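Local coordinates for protein NAD-dependent aldehyde dehydrogenase (Burkholderia multivorans, PDB 5UJU) that probably oxidises aldehydes to carboxylic acids with NAD as the electron acceptor, as members of the aldehyde dehydrogenase family do, at residues Leu25-Ser30 with Ala526-Phe531; Ala56-His61 with Ile137-Met142; Ala99-Ala104 with Arg287-Leu292; Asp362-Arg365 with His370-Phe373. All blocks are in the same frame, centred on the assembly; numbering follows the deposited sequence.

Contact 1: Leu25-Ser30 with Ala526-Phe531; sequences LAAIES and AAFSDF. With EDO (1,2-ethanediol), chain G.
With chi1 at 63°, I28 sends CG1 between its backbone N and carbonyl carbon and keeps CG2 beside the N, where that methyl faces the ring of F528. The F528 ring leaves its backbone with CG anti to the carbonyl carbon (chi1 -50°), which brings its CD1 edge to the helix. I28 CG2 meets this edge close to the ring plane, 3.5 Å from F528 CD1. A27 CB comes obliquely and lies 3.9 Å from both F528 CB and F528 CD1. No hydrogen bond crosses between the segments.

The contact sets the end of helix 18-30, near the N-terminus, against the loop that follows strand 511-514, at the dimer interface. D530 closes a tight bend of this loop with backbone and side chain: D530 N bonds to A526 O at 2.9 Å, and A526 N to D530 OD2 at 2.8 Å, on the anti side of the carboxylate. W34 meets the F528 ring edge-to-face, while E166 accepts a hydrogen bond from F528 N. A molecule of 1,2-ethanediol, probably from the crystallisation liquor, donates through O2 to the same D530 OD2. The other oxygen, D530 OD1, forms a salt bridge with K198 of the second subunit.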
loop_
_atom_site.group_PDB
_atom_site.type_symbol
_atom_site.label_atom_id
_atom_site.label_comp_id
_atom_site.label_asym_id
_atom_site.label_seq_id
_atom_site.Cartn_x
_atom_site.Cartn_y
_atom_site.Cartn_z
ATOM N N LEU A 25 6.825 19.667 2.229
ATOM C CA LEU A 25 7.112 18.881 1.030
ATOM C C LEU A 25 8.603 18.875 0.720
ATOM O O LEU A 25 9.182 17.824 0.405
ATOM C CB LEU A 25 6.345 19.425 -0.177
ATOM C CG LEU A 25 4.889 19.044 -0.411
ATOM C CD1 LEU A 25 4.361 19.811 -1.627
ATOM C CD2 LEU A 25 4.726 17.548 -0.592
ATOM N N ALA A 26 9.237 20.049 0.765
ATOM C CA ALA A 26 10.679 20.106 0.533
ATOM C C ALA A 26 11.443 19.326 1.597
ATOM O O ALA A 26 12.477 18.714 1.296
ATOM C CB ALA A 26 11.157 21.558 0.495
ATOM N N ALA A 27 10.943 19.326 2.837
ATOM C CA ALA A 27 11.638 18.647 3.928
ATOM C C ALA A 27 11.628 17.132 3.750
ATOM O O ALA A 27 12.659 16.479 3.950
ATOM C CB ALA A 27 11.013 19.033 5.270
ATOM N N ILE A 28 10.482 16.548 3.376
ATOM C CA ILE A 28 10.421 15.094 3.253
ATOM C C ILE A 28 11.306 14.586 2.122
ATOM O O ILE A 28 11.780 13.441 2.180
ATOM C CB ILE A 28 8.974 14.591 3.062
ATOM C CG1 ILE A 28 8.373 15.125 1.757
ATOM C CG2 ILE A 28 8.117 14.953 4.260
ATOM C CD1 ILE A 28 6.939 14.620 1.490
ATOM N N GLU A 29 11.598 15.424 1.126
ATOM C CA GLU A 29 12.454 15.005 0.021
ATOM C C GLU A 29 13.945 15.176 0.310
ATOM O O GLU A 29 14.748 14.317 -0.075
ATOM C CB GLU A 29 12.095 15.785 -1.241
ATOM C CG GLU A 29 12.836 15.303 -2.461
ATOM C CD GLU A 29 12.205 15.797 -3.744
ATOM O OE1 GLU A 29 11.417 16.766 -3.683
ATOM O OE2 GLU A 29 12.492 15.211 -4.810
ATOM N N SER A 30 14.346 16.262 0.977
ATOM C CA SER A 30 15.765 16.497 1.245
ATOM C C SER A 30 16.248 15.784 2.507
ATOM O O SER A 30 17.398 15.332 2.560
ATOM C CB SER A 30 16.036 17.996 1.360
ATOM O OG SER A 30 15.479 18.500 2.555
ATOM N N ALA A 526 13.812 11.993 14.335
ATOM C CA ALA A 526 13.297 13.283 13.896
ATOM C C ALA A 526 12.396 13.084 12.690
ATOM O O ALA A 526 12.779 12.402 11.729
ATOM C CB ALA A 526 14.434 14.246 13.553
ATOM N N ALA A 527 11.192 13.657 12.753
ATOM C CA ALA A 527 10.335 13.720 11.574
ATOM C C ALA A 527 11.078 14.399 10.424
ATOM O O ALA A 527 11.997 15.197 10.641
ATOM C CB ALA A 527 9.037 14.500 11.886
ATOM N N PHE A 528 10.682 14.067 9.191
ATOM C CA PHE A 528 11.218 14.624 7.946
ATOM C C PHE A 528 12.664 14.203 7.696
ATOM O O PHE A 528 13.345 14.812 6.859
ATOM C CB PHE A 528 11.133 16.157 7.893
ATOM C CG PHE A 528 9.770 16.706 8.232
ATOM C CD1 PHE A 528 8.731 16.646 7.314
ATOM C CD2 PHE A 528 9.536 17.286 9.474
ATOM C CE1 PHE A 528 7.482 17.157 7.626
ATOM C CE2 PHE A 528 8.292 17.784 9.801
ATOM C CZ PHE A 528 7.263 17.727 8.872
ATOM N N SER A 529 13.175 13.223 8.435
ATOM C CA SER A 529 14.509 12.708 8.153
ATOM C C SER A 529 14.591 11.221 8.504
ATOM O O SER A 529 14.998 10.406 7.666
ATOM C CB SER A 529 15.566 13.519 8.905
ATOM O OG SER A 529 16.884 13.072 8.597
ATOM N N ASP A 530 14.165 10.849 9.715
ATOM C CA ASP A 530 14.266 9.473 10.191
ATOM C C ASP A 530 12.948 8.740 9.957
ATOM O O ASP A 530 11.909 9.133 10.500
ATOM C CB ASP A 530 14.637 9.440 11.673
ATOM C CG ASP A 530 15.927 10.199 11.971
ATOM O OD1 ASP A 530 16.897 10.082 11.187
ATOM O OD2 ASP A 530 15.968 10.923 12.986
ATOM N N PHE A 531 12.998 7.669 9.166
ATOM C CA PHE A 531 11.874 6.747 9.083
ATOM C C PHE A 531 11.766 5.983 10.393
ATOM O O PHE A 531 12.733 5.345 10.830
ATOM C CB PHE A 531 12.060 5.771 7.924
ATOM C CG PHE A 531 12.106 6.430 6.575
ATOM C CD1 PHE A 531 10.941 6.893 5.976
ATOM C CD2 PHE A 531 13.319 6.587 5.909
ATOM C CE1 PHE A 531 10.980 7.503 4.737
ATOM C CE2 PHE A 531 13.369 7.192 4.672
ATOM C CZ PHE A 531 12.196 7.653 4.082
HETATM C C1 EDO G . 18.270 12.615 15.741
HETATM O O1 EDO G . 17.031 12.057 16.177
HETATM C C2 EDO G . 18.334 12.669 14.218
HETATM O O2 EDO G . 18.353 11.352 13.638
#

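Contact 2: Ala56-His61 with Ile137-Met142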
loop_
_atom_site.group_PDB
_atom_site.type_symbol
_atom_site.label_atom_id
_atom_site.label_comp_id
_atom_site.label_asym_id
_atom_site.label_seq_id
_atom_site.Cartn_x
_atom_site.Cartn_y
_atom_site.Cartn_z
ATOM N N ALA A 56 -3.677 24.982 34.051
ATOM C CA ALA A 56 -5.056 25.241 34.459
ATOM C C ALA A 56 -6.047 24.502 33.566
ATOM O O ALA A 56 -7.035 23.944 34.056
ATOM C CB ALA A 56 -5.345 26.744 34.444
ATOM N N ALA A 57 -5.793 24.478 32.251
ATOM C CA ALA A 57 -6.662 23.731 31.340
ATOM C C ALA A 57 -6.657 22.244 31.668
ATOM O O ALA A 57 -7.701 21.581 31.614
ATOM C CB ALA A 57 -6.229 23.950 29.889
ATOM N N PHE A 58 -5.488 21.695 31.998
ATOM C CA PHE A 58 -5.434 20.290 32.378
ATOM C C PHE A 58 -6.261 20.030 33.635
ATOM O O PHE A 58 -7.060 19.088 33.677
ATOM C CB PHE A 58 -3.974 19.861 32.583
ATOM C CG PHE A 58 -3.828 18.579 33.326
ATOM C CD1 PHE A 58 -4.159 17.376 32.720
ATOM C CD2 PHE A 58 -3.332 18.561 34.617
ATOM C CE1 PHE A 58 -4.011 16.183 33.398
ATOM C CE2 PHE A 58 -3.177 17.366 35.294
ATOM C CZ PHE A 58 -3.517 16.183 34.685
ATOM N N LYS A 59 -6.068 20.850 34.679
ATOM C CA LYS A 59 -6.813 20.652 35.924
ATOM C C LYS A 59 -8.316 20.766 35.723
ATOM O O LYS A 59 -9.087 20.159 36.476
ATOM C CB LYS A 59 -6.375 21.651 36.995
ATOM C CG LYS A 59 -5.045 21.332 37.662
ATOM C CD LYS A 59 -4.520 22.569 38.385
ATOM C CE LYS A 59 -3.241 22.292 39.181
ATOM N NZ LYS A 59 -2.801 23.518 39.930
ATOM N N SER A 60 -8.756 21.551 34.738
ATOM C CA SER A 60 -10.192 21.687 34.510
ATOM C C SER A 60 -10.835 20.374 34.074
ATOM O O SER A 60 -12.041 20.210 34.256
ATOM C CB SER A 60 -10.464 22.779 33.473
ATOM O OG SER A 60 -10.344 22.273 32.154
ATOM N N HIS A 61 -10.063 19.425 33.530
ATOM C CA HIS A 61 -10.653 18.151 33.137
ATOM C C HIS A 61 -10.844 17.206 34.313
ATOM O O HIS A 61 -11.591 16.227 34.189
ATOM C CB HIS A 61 -9.789 17.449 32.082
ATOM C CG HIS A 61 -9.504 18.290 30.882
ATOM N ND1 HIS A 61 -10.499 18.831 30.094
ATOM C CD2 HIS A 61 -8.333 18.689 30.337
ATOM C CE1 HIS A 61 -9.950 19.528 29.114
ATOM N NE2 HIS A 61 -8.635 19.453 29.237
ATOM N N ILE A 137 -1.857 19.685 26.518
ATOM C CA ILE A 137 -1.614 18.317 26.071
ATOM C C ILE A 137 -0.425 17.697 26.821
ATOM O O ILE A 137 -0.456 16.519 27.198
ATOM C CB ILE A 137 -1.416 18.309 24.546
ATOM C CG1 ILE A 137 -2.735 18.686 23.846
ATOM C CG2 ILE A 137 -0.920 16.952 24.052
ATOM C CD1 ILE A 137 -2.605 18.916 22.347
ATOM N N ALA A 138 0.620 18.479 27.081
ATOM C CA ALA A 138 1.773 17.928 27.798
ATOM C C ALA A 138 1.368 17.385 29.165
ATOM O O ALA A 138 1.744 16.266 29.539
ATOM C CB ALA A 138 2.861 18.987 27.946
ATOM N N TYR A 139 0.598 18.165 29.928
ATOM C CA TYR A 139 0.156 17.695 31.239
ATOM C C TYR A 139 -0.729 16.456 31.134
ATOM O O TYR A 139 -0.637 15.548 31.970
ATOM C CB TYR A 139 -0.564 18.819 31.990
ATOM C CG TYR A 139 0.407 19.818 32.580
ATOM C CD1 TYR A 139 1.240 19.450 33.629
ATOM C CD2 TYR A 139 0.486 21.123 32.102
ATOM C CE1 TYR A 139 2.140 20.346 34.181
ATOM C CE2 TYR A 139 1.381 22.034 32.654
ATOM C CZ TYR A 139 2.208 21.634 33.694
ATOM O OH TYR A 139 3.105 22.517 34.256
ATOM N N SER A 140 -1.581 16.385 30.112
ATOM C CA SER A 140 -2.429 15.206 29.980
ATOM C C SER A 140 -1.617 13.961 29.647
ATOM O O SER A 140 -1.982 12.856 30.063
ATOM C CB SER A 140 -3.498 15.434 28.909
ATOM O OG SER A 140 -2.956 15.403 27.598
ATOM N N VAL A 141 -0.530 14.119 28.890
ATOM C CA VAL A 141 0.352 12.994 28.591
ATOM C C VAL A 141 1.131 12.582 29.839
ATOM O O VAL A 141 1.249 11.387 30.152
ATOM C CB VAL A 141 1.273 13.369 27.411
ATOM C CG1 VAL A 141 2.494 12.425 27.309
ATOM C CG2 VAL A 141 0.457 13.376 26.099
ATOM N N MET A 142 1.643 13.568 30.581
ATOM C CA MET A 142 2.392 13.294 31.801
ATOM C C MET A 142 1.572 12.455 32.771
ATOM O O MET A 142 2.053 11.444 33.290
ATOM C CB MET A 142 2.814 14.615 32.452
ATOM C CG MET A 142 3.528 14.475 33.793
ATOM S SD MET A 142 4.030 16.062 34.488
ATOM C CE MET A 142 4.598 15.526 36.102
#
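F58 lays one face of its ring over the side of helix 134-145, and the contact is carried by a CH-pi interaction with Y139. Y139 CB stands over that face, 4.0 Å from the centroid of the F58 ring and 29° off the ring normal; its nearest ring atom is F58 CG, 3.5 Å from Y139 CB. F58 CG is anti to the backbone N (chi1 164°), a torsion that carries the ring across to the facing helix. The two side chains cross at about a right angle, and the Y139 ring leads away from the contact.

Van der Waals packing against the backbone extends the footprint. F58 CD1 lies 3.8 Å from S140 N, and Y139 O sits 3.7 Å above the F58 ring plane, offset toward its rim. H143 adds a further ring contact to F58, with the planes about 15° apart.

The serine bonds stay within their own segments. S140 OG donates to I137 O at 2.8 Å, and that carbonyl also accepts from V141 N. S60 OG turns back likewise, to A57 O at 2.8 Å. Two other hydrogen bonds link the same parts of the chain beside the contact, Y139 OH with N51 and H61 NE2 with E136.

With no hydrogen bond between the two segments, the packing itself rests on shape and dispersion, and these two polar ties supplement it.

Contact 3: Ala99-Ala104 with Arg287-Leu292; sequences ALIAAA and RPEIKL
I101, on the long helix 97-132, packs its branched side chain against the turn that leads into strand 290-296, one of the parallel strands in the Rossmann-type sheet characteristic of the NAD-binding domain of aldehyde dehydrogenases. R287 to I290 form a type I beta turn closed by I290 N bonding to R287 O at 3.0 Å, and the strand starts at I290.

The van der Waals packing rests on the two branches of I101. CD1, at the end of the CG1 branch, sits 3.6 Å above the centre of one face of the R287 guanidinium. The other methyl, CG2, is anti to the backbone N and turns to E289, touching E289 CG at 3.6 Å as the two side chains cross at about a right angle. I290 comes in more loosely through CD1, 4.4 Å from I101 CG1. L284 of helix 278-285 and I236 of strand 234-238 also pack on I101, which is buried.

The ionic part lies within the turn. R287 bends at chi2 and chi3 (-75° and -66°), which swings the guanidinium back alongside E289, edge toward the carboxylate, gripping it side-on with NE and NH2. The salt bridge holds the two side by side, R287 against I101 CD1 and E289 against I101 CG2. R287 NE reaches E289 OE1 at 3.0 Å on the syn side, with the oxygen tilted from the guanidinium plane. In the second bond, R287 NH2 to E289 OE2 at 3.1 Å, the oxygen lies in the guanidinium plane, but the nitrogen stands above the carboxylate plane.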
loop_
_atom_site.group_PDB
_atom_site.type_symbol
_atom_site.label_atom_id
_atom_site.label_comp_id
_atom_site.label_asym_id
_atom_site.label_seq_id
_atom_site.Cartn_x
_atom_site.Cartn_y
_atom_site.Cartn_z
ATOM N N ALA A 99 -23.208 3.601 16.996
ATOM C CA ALA A 99 -23.585 5.009 16.885
ATOM C C ALA A 99 -22.488 5.833 16.218
ATOM O O ALA A 99 -22.776 6.723 15.413
ATOM C CB ALA A 99 -23.914 5.574 18.265
ATOM N N LEU A 100 -21.220 5.556 16.535
ATOM C CA LEU A 100 -20.156 6.379 15.967
ATOM C C LEU A 100 -19.925 6.037 14.505
ATOM O O LEU A 100 -19.606 6.915 13.701
ATOM C CB LEU A 100 -18.865 6.227 16.773
ATOM C CG LEU A 100 -18.892 6.705 18.223
ATOM C CD1 LEU A 100 -17.473 6.599 18.812
ATOM C CD2 LEU A 100 -19.401 8.140 18.341
ATOM N N ILE A 101 -20.070 4.765 14.135
ATOM C CA ILE A 101 -19.995 4.414 12.720
ATOM C C ILE A 101 -21.101 5.121 11.932
ATOM O O ILE A 101 -20.861 5.637 10.829
ATOM C CB ILE A 101 -20.062 2.890 12.541
ATOM C CG1 ILE A 101 -18.725 2.247 12.935
ATOM C CG2 ILE A 101 -20.460 2.533 11.107
ATOM C CD1 ILE A 101 -18.767 0.743 12.935
ATOM N N ALA A 102 -22.321 5.163 12.476
ATOM C CA ALA A 102 -23.401 5.875 11.766
ATOM C C ALA A 102 -23.101 7.368 11.669
ATOM O O ALA A 102 -23.323 7.991 10.621
ATOM C CB ALA A 102 -24.754 5.648 12.445
ATOM N N ALA A 103 -22.591 7.963 12.750
ATOM C CA ALA A 103 -22.312 9.399 12.721
ATOM C C ALA A 103 -21.194 9.732 11.731
ATOM O O ALA A 103 -21.267 10.742 11.016
ATOM C CB ALA A 103 -21.982 9.901 14.125
ATOM N N ALA A 104 -20.159 8.893 11.663
ATOM C CA ALA A 104 -19.119 9.100 10.663
ATOM C C ALA A 104 -19.700 8.982 9.261
ATOM O O ALA A 104 -19.401 9.798 8.379
ATOM C CB ALA A 104 -17.980 8.090 10.870
ATOM N N ARG A 287 -15.965 -4.451 11.349
ATOM C CA ARG A 287 -17.157 -3.877 10.704
ATOM C C ARG A 287 -16.863 -3.527 9.248
ATOM O O ARG A 287 -15.789 -3.003 8.940
ATOM C CB ARG A 287 -17.647 -2.621 11.432
ATOM C CG ARG A 287 -18.310 -2.890 12.766
ATOM C CD ARG A 287 -19.706 -3.458 12.537
ATOM N NE ARG A 287 -20.600 -2.468 11.912
ATOM C CZ ARG A 287 -21.424 -1.666 12.590
ATOM N NH1 ARG A 287 -21.466 -1.728 13.916
ATOM N NH2 ARG A 287 -22.208 -0.796 11.948
ATOM N N PRO A 288 -17.795 -3.796 8.333
ATOM C CA PRO A 288 -17.533 -3.483 6.920
ATOM C C PRO A 288 -17.300 -2.012 6.673
ATOM O O PRO A 288 -16.636 -1.669 5.685
ATOM C CB PRO A 288 -18.790 -3.992 6.193
ATOM C CG PRO A 288 -19.793 -4.286 7.253
ATOM C CD PRO A 288 -19.016 -4.590 8.510
ATOM N N GLU A 289 -17.803 -1.131 7.548
ATOM C CA GLU A 289 -17.601 0.305 7.372
ATOM C C GLU A 289 -16.186 0.745 7.706
ATOM O O GLU A 289 -15.756 1.810 7.255
ATOM C CB GLU A 289 -18.580 1.097 8.252
ATOM C CG GLU A 289 -20.077 0.865 7.959
ATOM C CD GLU A 289 -20.695 -0.258 8.800
ATOM O OE1 GLU A 289 -19.959 -1.103 9.362
ATOM O OE2 GLU A 289 -21.929 -0.276 8.929
ATOM N N ILE A 290 -15.442 -0.044 8.476
ATOM C CA ILE A 290 -14.087 0.336 8.857
ATOM C C ILE A 290 -13.162 -0.088 7.715
ATOM O O ILE A 290 -12.978 -1.281 7.459
ATOM C CB ILE A 290 -13.690 -0.307 10.190
ATOM C CG1 ILE A 290 -14.646 0.169 11.288
ATOM C CG2 ILE A 290 -12.217 0.001 10.548
ATOM C CD1 ILE A 290 -14.582 1.676 11.525
ATOM N N LYS A 291 -12.609 0.892 7.000
ATOM C CA LYS A 291 -11.803 0.625 5.816
ATOM C C LYS A 291 -10.315 0.804 6.048
ATOM O O LYS A 291 -9.516 0.324 5.233
ATOM C CB LYS A 291 -12.221 1.551 4.662
ATOM C CG LYS A 291 -13.673 1.393 4.244
ATOM C CD LYS A 291 -13.898 0.003 3.718
ATOM C CE LYS A 291 -15.244 -0.085 3.035
ATOM N NZ LYS A 291 -15.555 -1.497 2.715
ATOM N N LEU A 292 -9.934 1.505 7.107
ATOM C CA LEU A 292 -8.541 1.745 7.454
ATOM C C LEU A 292 -8.393 1.518 8.952
ATOM O O LEU A 292 -9.286 1.880 9.725
ATOM C CB LEU A 292 -8.107 3.174 7.085
ATOM C CG LEU A 292 -8.397 3.708 5.669
ATOM C CD1 LEU A 292 -8.026 5.153 5.491
ATOM C CD2 LEU A 292 -7.643 2.898 4.653
#

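Contact 4: Asp362-Arg365 with His370-Phe373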
loop_
_atom_site.group_PDB
_atom_site.type_symbol
_atom_site.label_atom_id
_atom_site.label_comp_id
_atom_site.label_asym_id
_atom_site.label_seq_id
_atom_site.Cartn_x
_atom_site.Cartn_y
_atom_site.Cartn_z
ATOM N N ASP A 362 35.524 -11.861 25.185
ATOM C CA ASP A 362 36.937 -11.547 25.359
ATOM C C ASP A 362 37.200 -10.044 25.413
ATOM O O ASP A 362 38.364 -9.633 25.426
ATOM C CB ASP A 362 37.773 -12.190 24.245
ATOM C CG ASP A 362 37.774 -13.714 24.312
ATOM O OD1 ASP A 362 37.695 -14.275 25.424
ATOM O OD2 ASP A 362 37.876 -14.359 23.246
ATOM N N GLY A 363 36.161 -9.213 25.416
ATOM C CA GLY A 363 36.390 -7.791 25.531
ATOM C C GLY A 363 36.484 -7.099 24.188
ATOM O O GLY A 363 36.145 -7.646 23.132
ATOM N N ILE A 364 36.931 -5.841 24.240
ATOM C CA ILE A 364 36.914 -4.971 23.071
ATOM C C ILE A 364 38.185 -4.140 23.033
ATOM O O ILE A 364 38.805 -3.867 24.059
ATOM C CB ILE A 364 35.696 -4.010 23.041
ATOM C CG1 ILE A 364 35.760 -2.999 24.197
ATOM C CG2 ILE A 364 34.361 -4.768 23.047
ATOM C CD1 ILE A 364 34.689 -1.904 24.108
ATOM N N ARG A 365 38.536 -3.689 21.833
ATOM C CA ARG A 365 39.584 -2.692 21.688
ATOM C C ARG A 365 39.021 -1.306 21.986
ATOM O O ARG A 365 37.874 -0.997 21.631
ATOM C CB ARG A 365 40.176 -2.737 20.275
ATOM N N HIS A 370 42.929 -2.166 25.763
ATOM C CA HIS A 370 41.928 -3.226 25.788
ATOM C C HIS A 370 40.993 -3.086 26.983
ATOM O O HIS A 370 41.415 -2.698 28.074
ATOM C CB HIS A 370 42.619 -4.584 25.838
ATOM C CG HIS A 370 41.678 -5.745 25.854
ATOM N ND1 HIS A 370 41.127 -6.272 24.706
ATOM C CD2 HIS A 370 41.213 -6.499 26.877
ATOM C CE1 HIS A 370 40.355 -7.295 25.023
ATOM N NE2 HIS A 370 40.392 -7.456 26.335
ATOM N N ALA A 371 39.721 -3.427 26.780
ATOM C CA ALA A 371 38.740 -3.461 27.858
ATOM C C ALA A 371 38.070 -4.825 27.878
ATOM O O ALA A 371 37.617 -5.310 26.836
ATOM C CB ALA A 371 37.685 -2.357 27.706
ATOM N N SER A 372 38.002 -5.431 29.061
ATOM C CA SER A 372 37.375 -6.732 29.231
ATOM C C SER A 372 35.856 -6.628 29.140
ATOM O O SER A 372 35.262 -5.542 29.219
ATOM C CB SER A 372 37.755 -7.337 30.582
ATOM O OG SER A 372 37.035 -6.698 31.630
ATOM N N PHE A 373 35.219 -7.793 28.993
ATOM C CA PHE A 373 33.763 -7.829 29.052
ATOM C C PHE A 373 33.262 -7.222 30.358
ATOM O O PHE A 373 32.380 -6.356 30.349
ATOM C CB PHE A 373 33.243 -9.265 28.885
ATOM C CG PHE A 373 31.738 -9.386 29.038
ATOM C CD1 PHE A 373 31.158 -9.552 30.293
ATOM C CD2 PHE A 373 30.906 -9.317 27.929
ATOM C CE1 PHE A 373 29.775 -9.645 30.437
ATOM C CE2 PHE A 373 29.517 -9.412 28.063
ATOM C CZ PHE A 373 28.954 -9.576 29.320
#
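H370 swings its imidazole across to the D362-I364 backbone. Its CG is anti to the backbone N (chi1 -179°), which carries the ring along the peptide of G363. D362 O meets the ring at its edge, in the ring plane, 3.1 Å from H370 CE1. The carbonyl of I364 approaches the same ring obliquely, 3.4 Å from H370 ND1, at an angle too poor for a hydrogen bond.

I364 and A371 point their side chains to the face of the sheet away from H370. I364 CG1 comes within 4.1 Å of A371 CB, a light apolar touch beside their backbone bonds. These two residues form an antiparallel hydrogen-bonded pair: I364 N donates to A371 O at 2.7 Å, and A371 N returns to I364 O at 2.9 Å. R365 and H370 make the next, non-hydrogen-bonded pair.

G363 packs its CA 3.1 Å from A371 O. At its phi of 93° and psi of -168° a side chain would run into A371 O and the H370 ring; glycine has none.

The hairpin of strands 364-366 and 369-371 is edged on its other side by strand 328-329, through a backbone bond between R365 and T329. S372, just past the second strand, is the N-cap of helix 373-388, its OG accepting from E375 N, and F373 packs on V463 and A465 of strand 460-466.

Contacts 1 and 2 are buried; contacts 3 and 4 are partly buried, contact 4 the farther out, about 37 Å from the chain centre to its own centre. No two of the four share a helix or strand, although helices 97-132 and 134-145, which serve contacts 3 and 2, follow one another in the chain. An aromatic ring takes the weight in contacts 1 and 2, met at its edge in the first and over a face in the second. Contact 3 sets an isoleucine against an ion pair, and contact 4 alone is joined by hydrogen bonds between its segments. Contact 1 differs again in touching the second subunit. Contacts 3 and 4 stand on opposite sides of the chain's centre, about 58 Å apart between centres.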